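Side-chain contact in type II restriction enzyme NlaIV (Neisseria lactamica, PDB 6QM2), which recognizes the double-stranded DNA sequence 5'-GGNNCC-3' and cleaves it in the middle, leaving blunt ends with terminal 5'-phosphates: residues A[109-114]-A[206-211]. Residues are numbered along the deposited sequence; the frame is centred on the assembly and turned at random.
Sequences MYSDEI and PATRHN
Asp112 and Asn211 meet in a small, water-assisted polar contact that ties helix 107-116 to the loop between helices 191-204 and 215-227. The direct link is one weak hydrogen bond: ND2 of Asn211 donates to OD1 of Asp112 at 3.3 Å, with an N-H...O angle of only 135°. The two side chains cross at about a right angle, and the carboxylate and amide planes are turned 81° apart, so that they do not lie flat on each other. With CG anti to its carbonyl carbon (chi1 -69°), Asp112 swings its carboxylate round to the loop although its CB does not point there.

A single water fills in beside this bond. It donates to OG of Ser111 at 2.7 Å and lies 3.0 Å from OD1 of Asp112; its reach to OD1 of Asn211 is longer and weak, and it cannot donate to all its neighbours at once. The hydroxyl of Ser111 also bonds back to the carbonyl of Phe107 within its own helix. In this PD-(D/E)XK-clan nuclease the contact lies well out from the middle of the chain, about 19 Å between centres, and buries just 82 Å² in total. The methyl CG2 of Thr208 approaches OG of Ser111 to 4.3 Å, while the Thr208 hydroxyl turns to the carbonyl of Val202, near the end of helix 191-204; the side chains of Ser111 and Asn211 touch that same residue.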
loop_
_atom_site.group_PDB
_atom_site.type_symbol
_atom_site.label_atom_id
_atom_site.label_comp_id
_atom_site.label_asym_id
_atom_site.label_seq_id
_atom_site.Cartn_x
_atom_site.Cartn_y
_atom_site.Cartn_z
ATOM N N MET A 109 24.206 -3.819 -7.313
ATOM C CA MET A 109 24.071 -5.205 -6.867
ATOM C C MET A 109 24.129 -6.195 -8.028
ATOM O O MET A 109 24.778 -7.235 -7.920
ATOM C CB MET A 109 22.767 -5.406 -6.089
ATOM C CG MET A 109 22.782 -4.825 -4.685
ATOM S SD MET A 109 21.189 -5.063 -3.874
ATOM C CE MET A 109 21.282 -6.795 -3.410
ATOM N N TYR A 110 23.458 -5.857 -9.127
ATOM C CA TYR A 110 23.327 -6.746 -10.291
ATOM C C TYR A 110 24.609 -6.883 -11.091
ATOM O O TYR A 110 24.905 -7.970 -11.570
ATOM C CB TYR A 110 22.180 -6.271 -11.187
ATOM C CG TYR A 110 21.723 -7.255 -12.241
ATOM C CD1 TYR A 110 20.736 -8.196 -11.962
ATOM C CD2 TYR A 110 22.251 -7.221 -13.532
ATOM C CE1 TYR A 110 20.299 -9.091 -12.930
ATOM C CE2 TYR A 110 21.818 -8.108 -14.509
ATOM C CZ TYR A 110 20.842 -9.040 -14.202
ATOM O OH TYR A 110 20.414 -9.922 -15.162
ATOM N N SER A 111 25.365 -5.796 -11.234
ATOM C CA SER A 111 26.671 -5.856 -11.893
ATOM C C SER A 111 27.655 -6.769 -11.141
ATOM O O SER A 111 28.437 -7.476 -11.777
ATOM C CB SER A 111 27.260 -4.450 -12.103
ATOM O OG SER A 111 27.289 -3.702 -10.903
ATOM N N ASP A 112 27.605 -6.757 -9.805
ATOM C CA ASP A 112 28.422 -7.660 -8.974
ATOM C C ASP A 112 27.897 -9.088 -8.999
ATOM O O ASP A 112 28.676 -10.034 -9.074
ATOM C CB ASP A 112 28.486 -7.185 -7.513
ATOM C CG ASP A 112 29.282 -5.899 -7.339
ATOM O OD1 ASP A 112 30.024 -5.497 -8.264
ATOM O OD2 ASP A 112 29.169 -5.283 -6.258
ATOM N N GLU A 113 26.576 -9.227 -8.912
ATOM C CA GLU A 113 25.908 -10.530 -8.880
ATOM C C GLU A 113 26.253 -11.387 -10.096
ATOM O O GLU A 113 26.579 -12.559 -9.938
ATOM C CB GLU A 113 24.385 -10.333 -8.790
ATOM C CG GLU A 113 23.520 -11.598 -8.791
ATOM C CD GLU A 113 23.320 -12.209 -7.418
ATOM O OE1 GLU A 113 24.192 -12.031 -6.535
ATOM O OE2 GLU A 113 22.279 -12.878 -7.234
ATOM N N ILE A 114 26.178 -10.811 -11.296
ATOM C CA ILE A 114 26.382 -11.590 -12.531
ATOM C C ILE A 114 27.836 -12.017 -12.804
ATOM O O ILE A 114 28.071 -12.859 -13.667
ATOM C CB ILE A 114 25.765 -10.915 -13.787
ATOM C CG1 ILE A 114 26.457 -9.586 -14.135
ATOM C CG2 ILE A 114 24.265 -10.734 -13.601
ATOM C CD1 ILE A 114 26.108 -9.076 -15.517
ATOM N N PRO A 206 29.825 6.471 -11.821
ATOM C CA PRO A 206 30.923 6.750 -10.877
ATOM C C PRO A 206 30.968 5.827 -9.654
ATOM O O PRO A 206 32.051 5.552 -9.143
ATOM C CB PRO A 206 30.660 8.198 -10.435
ATOM C CG PRO A 206 29.858 8.794 -11.536
ATOM C CD PRO A 206 29.002 7.675 -12.056
ATOM N N ALA A 207 29.804 5.362 -9.199
ATOM C CA ALA A 207 29.709 4.465 -8.046
ATOM C C ALA A 207 30.367 3.101 -8.282
ATOM O O ALA A 207 31.007 2.564 -7.379
ATOM C CB ALA A 207 28.251 4.282 -7.644
ATOM N N THR A 208 30.212 2.552 -9.484
ATOM C CA THR A 208 30.757 1.233 -9.813
ATOM C C THR A 208 32.043 1.282 -10.664
ATOM O O THR A 208 32.522 0.246 -11.119
ATOM C CB THR A 208 29.690 0.382 -10.530
ATOM O OG1 THR A 208 29.295 1.031 -11.739
ATOM C CG2 THR A 208 28.464 0.204 -9.649
ATOM N N ARG A 209 32.620 2.467 -10.851
ATOM C CA ARG A 209 33.799 2.629 -11.714
ATOM C C ARG A 209 35.055 1.931 -11.178
ATOM O O ARG A 209 35.903 1.516 -11.964
ATOM C CB ARG A 209 34.089 4.116 -11.930
ATOM C CG ARG A 209 35.141 4.416 -12.991
ATOM C CD ARG A 209 35.176 5.899 -13.310
ATOM N NE ARG A 209 33.936 6.331 -13.960
ATOM C CZ ARG A 209 33.429 7.568 -13.932
ATOM N NH1 ARG A 209 34.040 8.560 -13.280
ATOM N NH2 ARG A 209 32.284 7.816 -14.563
ATOM N N HIS A 210 35.168 1.815 -9.853
ATOM C CA HIS A 210 36.338 1.194 -9.205
ATOM C C HIS A 210 36.619 -0.248 -9.655
ATOM O O HIS A 210 37.779 -0.663 -9.661
ATOM C CB HIS A 210 36.238 1.262 -7.664
ATOM C CG HIS A 210 35.084 0.494 -7.084
ATOM N ND1 HIS A 210 33.904 1.096 -6.702
ATOM C CD2 HIS A 210 34.933 -0.827 -6.816
ATOM C CE1 HIS A 210 33.075 0.182 -6.231
ATOM N NE2 HIS A 210 33.673 -0.994 -6.292
ATOM N N ASN A 211 35.579 -0.998 -10.027
ATOM C CA ASN A 211 35.751 -2.378 -10.526
ATOM C C ASN A 211 35.329 -2.539 -11.998
ATOM O O ASN A 211 34.829 -3.592 -12.411
ATOM C CB ASN A 211 35.089 -3.420 -9.582
ATOM C CG ASN A 211 33.601 -3.183 -9.346
ATOM O OD1 ASN A 211 33.001 -2.256 -9.881
ATOM N ND2 ASN A 211 33.005 -4.035 -8.525
HETATM O O HOH W 1 29.836 -3.252 -10.287
#